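Local coordinates for protein CRISPR system Cmr subunit Cmr1-1 (Pyrococcus furiosus, PDB 4W8Z) that binds RNA and, with Cmr6, caps the type III-B Cmr ribonucleoprotein complex of the CRISPR antiviral defence system, at residues K94-F106 with W238-L252. Numbering follows the deposited sequence.
Sequences KEFKDKNVGYIWF and WEVLAQFNNSYKEYL
N245 plugs its amide into the loop 100-104. N245 is buried, and N245 OD1 accepts hydrogen bonds from Y103 N at 2.9 Å, in the carbonyl plane on a lone pair, and from I104 N at 3.1 Å, nearly in line with the C=O. Two donors on one oxygen fix the rotation of this amide. With CG anti to the backbone N (chi1 -169°), N245 reaches out from its helix into the loop. Its ND2 makes a weak bond to N100 OD1. Beside it the packing is tight and apolar: I104 CG2 lies 3.7 Å from Y248 CB, and W105 CH2 lies 3.8 Å from L241 CD1.

The solvent side is looser. K99 bends at chi2 and lays its CD over one face of the W238 ring, with NZ in cation-pi range of the five-membered ring. K249, extended, puts CG over a face of Y103. N100 ND2 bonds N246 OD1 at 3.0 Å.

N100, at positive phi, closes a Schellman motif after the helical turn 95-99. The axis of 95-99 runs at about a right angle (92°) to that of 238-252, part of helix 237-264. The contact joins a segment of the RAMP-superfamily region to one of the Cmr1-like C-terminal region. W105 NE1 bonds R161 O, while strand 284-291 meets I104 and F244 through F286.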
loop_
_atom_site.group_PDB
_atom_site.type_symbol
_atom_site.label_atom_id
_atom_site.label_comp_id
_atom_site.label_asym_id
_atom_site.label_seq_id
_atom_site.Cartn_x
_atom_site.Cartn_y
_atom_site.Cartn_z
ATOM N N LYS A 94 8.402 -23.564 -6.873
ATOM C CA LYS A 94 8.851 -23.398 -8.251
ATOM C C LYS A 94 8.361 -22.072 -8.826
ATOM O O LYS A 94 8.904 -21.576 -9.811
ATOM C CB LYS A 94 8.363 -24.561 -9.119
ATOM N N GLU A 95 7.345 -21.499 -8.188
ATOM C CA GLU A 95 6.682 -20.288 -8.673
ATOM C C GLU A 95 7.609 -19.078 -8.822
ATOM O O GLU A 95 7.422 -18.253 -9.715
ATOM C CB GLU A 95 5.520 -19.931 -7.740
ATOM C CG GLU A 95 4.749 -18.683 -8.134
ATOM C CD GLU A 95 3.248 -18.885 -8.068
ATOM O OE1 GLU A 95 2.607 -18.314 -7.158
ATOM O OE2 GLU A 95 2.710 -19.614 -8.930
ATOM N N PHE A 96 8.611 -18.983 -7.955
ATOM C CA PHE A 96 9.489 -17.818 -7.937
ATOM C C PHE A 96 10.377 -17.736 -9.180
ATOM O O PHE A 96 10.456 -16.689 -9.827
ATOM C CB PHE A 96 10.331 -17.827 -6.658
ATOM C CG PHE A 96 9.507 -17.753 -5.403
ATOM C CD1 PHE A 96 9.141 -16.527 -4.870
ATOM C CD2 PHE A 96 9.070 -18.909 -4.774
ATOM C CE1 PHE A 96 8.365 -16.456 -3.725
ATOM C CE2 PHE A 96 8.297 -18.842 -3.627
ATOM C CZ PHE A 96 7.944 -17.613 -3.104
ATOM N N LYS A 97 11.033 -18.841 -9.518
ATOM C CA LYS A 97 11.811 -18.897 -10.747
ATOM C C LYS A 97 10.874 -18.794 -11.949
ATOM O O LYS A 97 11.089 -17.982 -12.852
ATOM C CB LYS A 97 12.635 -20.186 -10.814
ATOM N N ASP A 98 9.819 -19.608 -11.934
ATOM C CA ASP A 98 8.866 -19.702 -13.041
ATOM C C ASP A 98 8.248 -18.366 -13.442
ATOM O O ASP A 98 8.144 -18.057 -14.629
ATOM C CB ASP A 98 7.740 -20.680 -12.685
ATOM C CG ASP A 98 8.195 -22.127 -12.690
ATOM O OD1 ASP A 98 9.418 -22.374 -12.765
ATOM O OD2 ASP A 98 7.323 -23.019 -12.608
ATOM N N LYS A 99 7.835 -17.581 -12.453
ATOM C CA LYS A 99 7.100 -16.349 -12.723
ATOM C C LYS A 99 7.979 -15.097 -12.665
ATOM O O LYS A 99 7.485 -13.988 -12.869
ATOM C CB LYS A 99 5.937 -16.201 -11.740
ATOM C CG LYS A 99 4.951 -17.359 -11.736
ATOM C CD LYS A 99 4.091 -17.369 -12.988
ATOM C CE LYS A 99 3.075 -18.501 -12.938
ATOM N NZ LYS A 99 2.331 -18.653 -14.217
ATOM N N ASN A 100 9.269 -15.285 -12.386
ATOM C CA ASN A 100 10.231 -14.185 -12.320
ATOM C C ASN A 100 9.825 -13.165 -11.245
ATOM O O ASN A 100 9.543 -11.999 -11.533
ATOM C CB ASN A 100 10.365 -13.521 -13.697
ATOM C CG ASN A 100 11.537 -12.566 -13.780
ATOM O OD1 ASN A 100 12.373 -12.503 -12.877
ATOM N ND2 ASN A 100 11.608 -11.818 -14.876
ATOM N N VAL A 101 9.781 -13.633 -10.001
ATOM C CA VAL A 101 9.344 -12.829 -8.864
ATOM C C VAL A 101 10.304 -13.019 -7.691
ATOM O O VAL A 101 10.016 -12.621 -6.565
ATOM C CB VAL A 101 7.909 -13.210 -8.415
ATOM C CG1 VAL A 101 7.224 -12.036 -7.789
ATOM C CG2 VAL A 101 7.082 -13.668 -9.586
ATOM N N GLY A 102 11.452 -13.622 -7.970
ATOM C CA GLY A 102 12.352 -14.082 -6.927
ATOM C C GLY A 102 13.114 -13.032 -6.143
ATOM O O GLY A 102 13.652 -13.326 -5.074
ATOM N N TYR A 103 13.177 -11.811 -6.656
ATOM C CA TYR A 103 13.873 -10.755 -5.933
ATOM C C TYR A 103 12.914 -9.905 -5.104
ATOM O O TYR A 103 13.177 -9.652 -3.933
ATOM C CB TYR A 103 14.674 -9.885 -6.900
ATOM C CG TYR A 103 15.898 -10.588 -7.443
ATOM C CD1 TYR A 103 17.061 -10.681 -6.688
ATOM C CD2 TYR A 103 15.886 -11.169 -8.707
ATOM C CE1 TYR A 103 18.182 -11.326 -7.178
ATOM C CE2 TYR A 103 17.002 -11.818 -9.206
ATOM C CZ TYR A 103 18.148 -11.894 -8.437
ATOM O OH TYR A 103 19.260 -12.539 -8.936
ATOM N N ILE A 104 11.802 -9.476 -5.688
ATOM C CA ILE A 104 10.851 -8.673 -4.931
ATOM C C ILE A 104 10.219 -9.494 -3.806
ATOM O O ILE A 104 9.902 -8.950 -2.751
ATOM C CB ILE A 104 9.736 -8.069 -5.824
ATOM C CG1 ILE A 104 8.958 -9.151 -6.570
ATOM C CG2 ILE A 104 10.314 -7.064 -6.812
ATOM C CD1 ILE A 104 7.786 -8.602 -7.361
ATOM N N TRP A 105 10.048 -10.796 -4.022
ATOM C CA TRP A 105 9.444 -11.663 -3.009
ATOM C C TRP A 105 10.446 -12.647 -2.417
ATOM O O TRP A 105 10.057 -13.706 -1.924
ATOM C CB TRP A 105 8.264 -12.440 -3.590
ATOM C CG TRP A 105 7.124 -11.574 -4.025
ATOM C CD1 TRP A 105 7.030 -10.220 -3.901
ATOM C CD2 TRP A 105 5.913 -12.004 -4.656
ATOM N NE1 TRP A 105 5.838 -9.781 -4.417
ATOM C CE2 TRP A 105 5.135 -10.856 -4.889
ATOM C CE3 TRP A 105 5.414 -13.247 -5.050
ATOM C CZ2 TRP A 105 3.880 -10.915 -5.495
ATOM C CZ3 TRP A 105 4.168 -13.302 -5.656
ATOM C CH2 TRP A 105 3.417 -12.144 -5.870
ATOM N N PHE A 106 11.727 -12.289 -2.477
ATOM C CA PHE A 106 12.805 -13.097 -1.916
ATOM C C PHE A 106 12.477 -13.641 -0.527
ATOM O O PHE A 106 12.623 -14.834 -0.272
ATOM C CB PHE A 106 14.094 -12.271 -1.863
ATOM C CG PHE A 106 15.235 -12.961 -1.173
ATOM C CD1 PHE A 106 15.431 -12.815 0.191
ATOM C CD2 PHE A 106 16.127 -13.741 -1.891
ATOM C CE1 PHE A 106 16.482 -13.448 0.829
ATOM C CE2 PHE A 106 17.183 -14.375 -1.258
ATOM C CZ PHE A 106 17.358 -14.227 0.103
ATOM N N TRP A 238 0.912 -11.505 -13.738
ATOM C CA TRP A 238 2.269 -12.008 -13.562
ATOM C C TRP A 238 3.284 -11.229 -14.398
ATOM O O TRP A 238 4.427 -11.049 -13.981
ATOM C CB TRP A 238 2.340 -13.497 -13.910
ATOM C CG TRP A 238 1.724 -14.408 -12.889
ATOM C CD1 TRP A 238 0.637 -15.217 -13.061
ATOM C CD2 TRP A 238 2.164 -14.613 -11.537
ATOM N NE1 TRP A 238 0.374 -15.911 -11.904
ATOM C CE2 TRP A 238 1.296 -15.557 -10.954
ATOM C CE3 TRP A 238 3.208 -14.091 -10.766
ATOM C CZ2 TRP A 238 1.441 -15.987 -9.636
ATOM C CZ3 TRP A 238 3.349 -14.520 -9.457
ATOM C CH2 TRP A 238 2.471 -15.457 -8.907
ATOM N N GLU A 239 2.863 -10.765 -15.571
ATOM C CA GLU A 239 3.750 -10.004 -16.441
ATOM C C GLU A 239 4.108 -8.670 -15.797
ATOM O O GLU A 239 5.254 -8.226 -15.862
ATOM C CB GLU A 239 3.112 -9.771 -17.812
ATOM C CG GLU A 239 4.104 -9.309 -18.872
ATOM C CD GLU A 239 3.428 -8.750 -20.109
ATOM O OE1 GLU A 239 2.680 -7.759 -19.980
ATOM O OE2 GLU A 239 3.643 -9.303 -21.209
ATOM N N VAL A 240 3.119 -8.040 -15.171
ATOM C CA VAL A 240 3.326 -6.789 -14.452
ATOM C C VAL A 240 4.285 -6.985 -13.282
ATOM O O VAL A 240 5.241 -6.228 -13.116
ATOM C CB VAL A 240 1.995 -6.214 -13.936
ATOM C CG1 VAL A 240 2.244 -5.096 -12.931
ATOM C CG2 VAL A 240 1.147 -5.725 -15.101
ATOM N N LEU A 241 4.024 -8.011 -12.477
ATOM C CA LEU A 241 4.894 -8.359 -11.360
ATOM C C LEU A 241 6.320 -8.644 -11.827
ATOM O O LEU A 241 7.286 -8.280 -11.156
ATOM C CB LEU A 241 4.334 -9.566 -10.605
ATOM C CG LEU A 241 3.145 -9.291 -9.683
ATOM C CD1 LEU A 241 2.529 -10.583 -9.186
ATOM C CD2 LEU A 241 3.578 -8.422 -8.512
ATOM N N ALA A 242 6.448 -9.282 -12.985
ATOM C CA ALA A 242 7.760 -9.604 -13.532
ATOM C C ALA A 242 8.524 -8.344 -13.924
ATOM O O ALA A 242 9.749 -8.301 -13.820
ATOM C CB ALA A 242 7.625 -10.536 -14.730
ATOM N N GLN A 243 7.803 -7.323 -14.375
ATOM C CA GLN A 243 8.430 -6.048 -14.711
ATOM C C GLN A 243 9.026 -5.400 -13.465
ATOM O O GLN A 243 10.149 -4.893 -13.494
ATOM C CB GLN A 243 7.425 -5.102 -15.374
ATOM C CG GLN A 243 7.321 -5.271 -16.884
ATOM C CD GLN A 243 8.584 -4.826 -17.608
ATOM O OE1 GLN A 243 9.385 -4.055 -17.070
ATOM N NE2 GLN A 243 8.767 -5.314 -18.833
ATOM N N PHE A 244 8.263 -5.424 -12.375
ATOM C CA PHE A 244 8.734 -4.934 -11.087
ATOM C C PHE A 244 9.996 -5.674 -10.648
ATOM O O PHE A 244 10.901 -5.092 -10.055
ATOM C CB PHE A 244 7.642 -5.089 -10.027
ATOM C CG PHE A 244 6.604 -3.999 -10.049
ATOM C CD1 PHE A 244 6.977 -2.666 -10.041
ATOM C CD2 PHE A 244 5.253 -4.311 -10.075
ATOM C CE1 PHE A 244 6.023 -1.663 -10.054
ATOM C CE2 PHE A 244 4.294 -3.314 -10.093
ATOM C CZ PHE A 244 4.680 -1.989 -10.079
ATOM N N ASN A 245 10.050 -6.966 -10.952
ATOM C CA ASN A 245 11.146 -7.799 -10.491
ATOM C C ASN A 245 12.436 -7.524 -11.254
ATOM O O ASN A 245 13.515 -7.486 -10.664
ATOM C CB ASN A 245 10.765 -9.272 -10.601
ATOM C CG ASN A 245 11.755 -10.179 -9.906
ATOM O OD1 ASN A 245 11.864 -10.172 -8.682
ATOM N ND2 ASN A 245 12.476 -10.974 -10.681
ATOM N N ASN A 246 12.326 -7.339 -12.565
ATOM C CA ASN A 246 13.490 -6.998 -13.373
ATOM C C ASN A 246 14.046 -5.642 -12.969
ATOM O O ASN A 246 15.254 -5.479 -12.804
ATOM C CB ASN A 246 13.147 -7.003 -14.861
ATOM C CG ASN A 246 12.916 -8.402 -15.402
ATOM O OD1 ASN A 246 13.292 -9.397 -14.774
ATOM N ND2 ASN A 246 12.300 -8.487 -16.578
ATOM N N SER A 247 13.152 -4.674 -12.799
ATOM C CA SER A 247 13.532 -3.335 -12.372
ATOM C C SER A 247 14.205 -3.359 -11.006
ATOM O O SER A 247 15.239 -2.720 -10.801
ATOM C CB SER A 247 12.312 -2.417 -12.330
ATOM O OG SER A 247 11.757 -2.246 -13.621
ATOM N N TYR A 248 13.616 -4.108 -10.076
ATOM C CA TYR A 248 14.125 -4.161 -8.711
ATOM C C TYR A 248 15.464 -4.890 -8.627
ATOM O O TYR A 248 16.278 -4.603 -7.751
ATOM C CB TYR A 248 13.110 -4.829 -7.779
ATOM C CG TYR A 248 13.655 -5.073 -6.392
ATOM C CD1 TYR A 248 13.782 -4.031 -5.481
ATOM C CD2 TYR A 248 14.066 -6.340 -6.001
ATOM C CE1 TYR A 248 14.293 -4.247 -4.215
ATOM C CE2 TYR A 248 14.578 -6.566 -4.740
ATOM C CZ TYR A 248 14.688 -5.518 -3.848
ATOM O OH TYR A 248 15.201 -5.755 -2.590
ATOM N N LYS A 249 15.691 -5.835 -9.533
ATOM C CA LYS A 249 16.946 -6.576 -9.541
ATOM C C LYS A 249 18.106 -5.648 -9.885
ATOM O O LYS A 249 19.177 -5.728 -9.285
ATOM C CB LYS A 249 16.878 -7.736 -10.533
ATOM C CG LYS A 249 18.112 -8.621 -10.554
ATOM C CD LYS A 249 18.084 -9.557 -11.751
ATOM C CE LYS A 249 19.371 -10.358 -11.876
ATOM N NZ LYS A 249 19.448 -11.097 -13.175
ATOM N N GLU A 250 17.878 -4.759 -10.849
ATOM C CA GLU A 250 18.902 -3.814 -11.273
ATOM C C GLU A 250 19.063 -2.699 -10.250
ATOM O O GLU A 250 20.178 -2.243 -9.983
ATOM C CB GLU A 250 18.563 -3.235 -12.650
ATOM C CG GLU A 250 19.538 -2.171 -13.159
ATOM C CD GLU A 250 20.960 -2.688 -13.389
ATOM O OE1 GLU A 250 21.204 -3.912 -13.280
ATOM O OE2 GLU A 250 21.844 -1.854 -13.688
ATOM N N TYR A 251 17.940 -2.271 -9.681
ATOM C CA TYR A 251 17.925 -1.283 -8.604
ATOM C C TYR A 251 18.758 -1.767 -7.424
ATOM O O TYR A 251 19.591 -1.035 -6.893
ATOM C CB TYR A 251 16.485 -1.014 -8.176
ATOM C CG TYR A 251 16.301 -0.058 -7.017
ATOM C CD1 TYR A 251 16.550 1.300 -7.157
ATOM C CD2 TYR A 251 15.832 -0.513 -5.789
ATOM C CE1 TYR A 251 16.357 2.176 -6.103
ATOM C CE2 TYR A 251 15.635 0.357 -4.733
ATOM C CZ TYR A 251 15.899 1.696 -4.896
ATOM O OH TYR A 251 15.699 2.557 -3.844
ATOM N N LEU A 252 18.535 -3.017 -7.034
ATOM C CA LEU A 252 19.269 -3.630 -5.934
ATOM C C LEU A 252 20.740 -3.837 -6.283
ATOM O O LEU A 252 21.610 -3.711 -5.424
ATOM C CB LEU A 252 18.624 -4.964 -5.553
ATOM C CG LEU A 252 19.288 -5.811 -4.468
ATOM C CD1 LEU A 252 19.232 -5.104 -3.123
ATOM C CD2 LEU A 252 18.623 -7.176 -4.397
#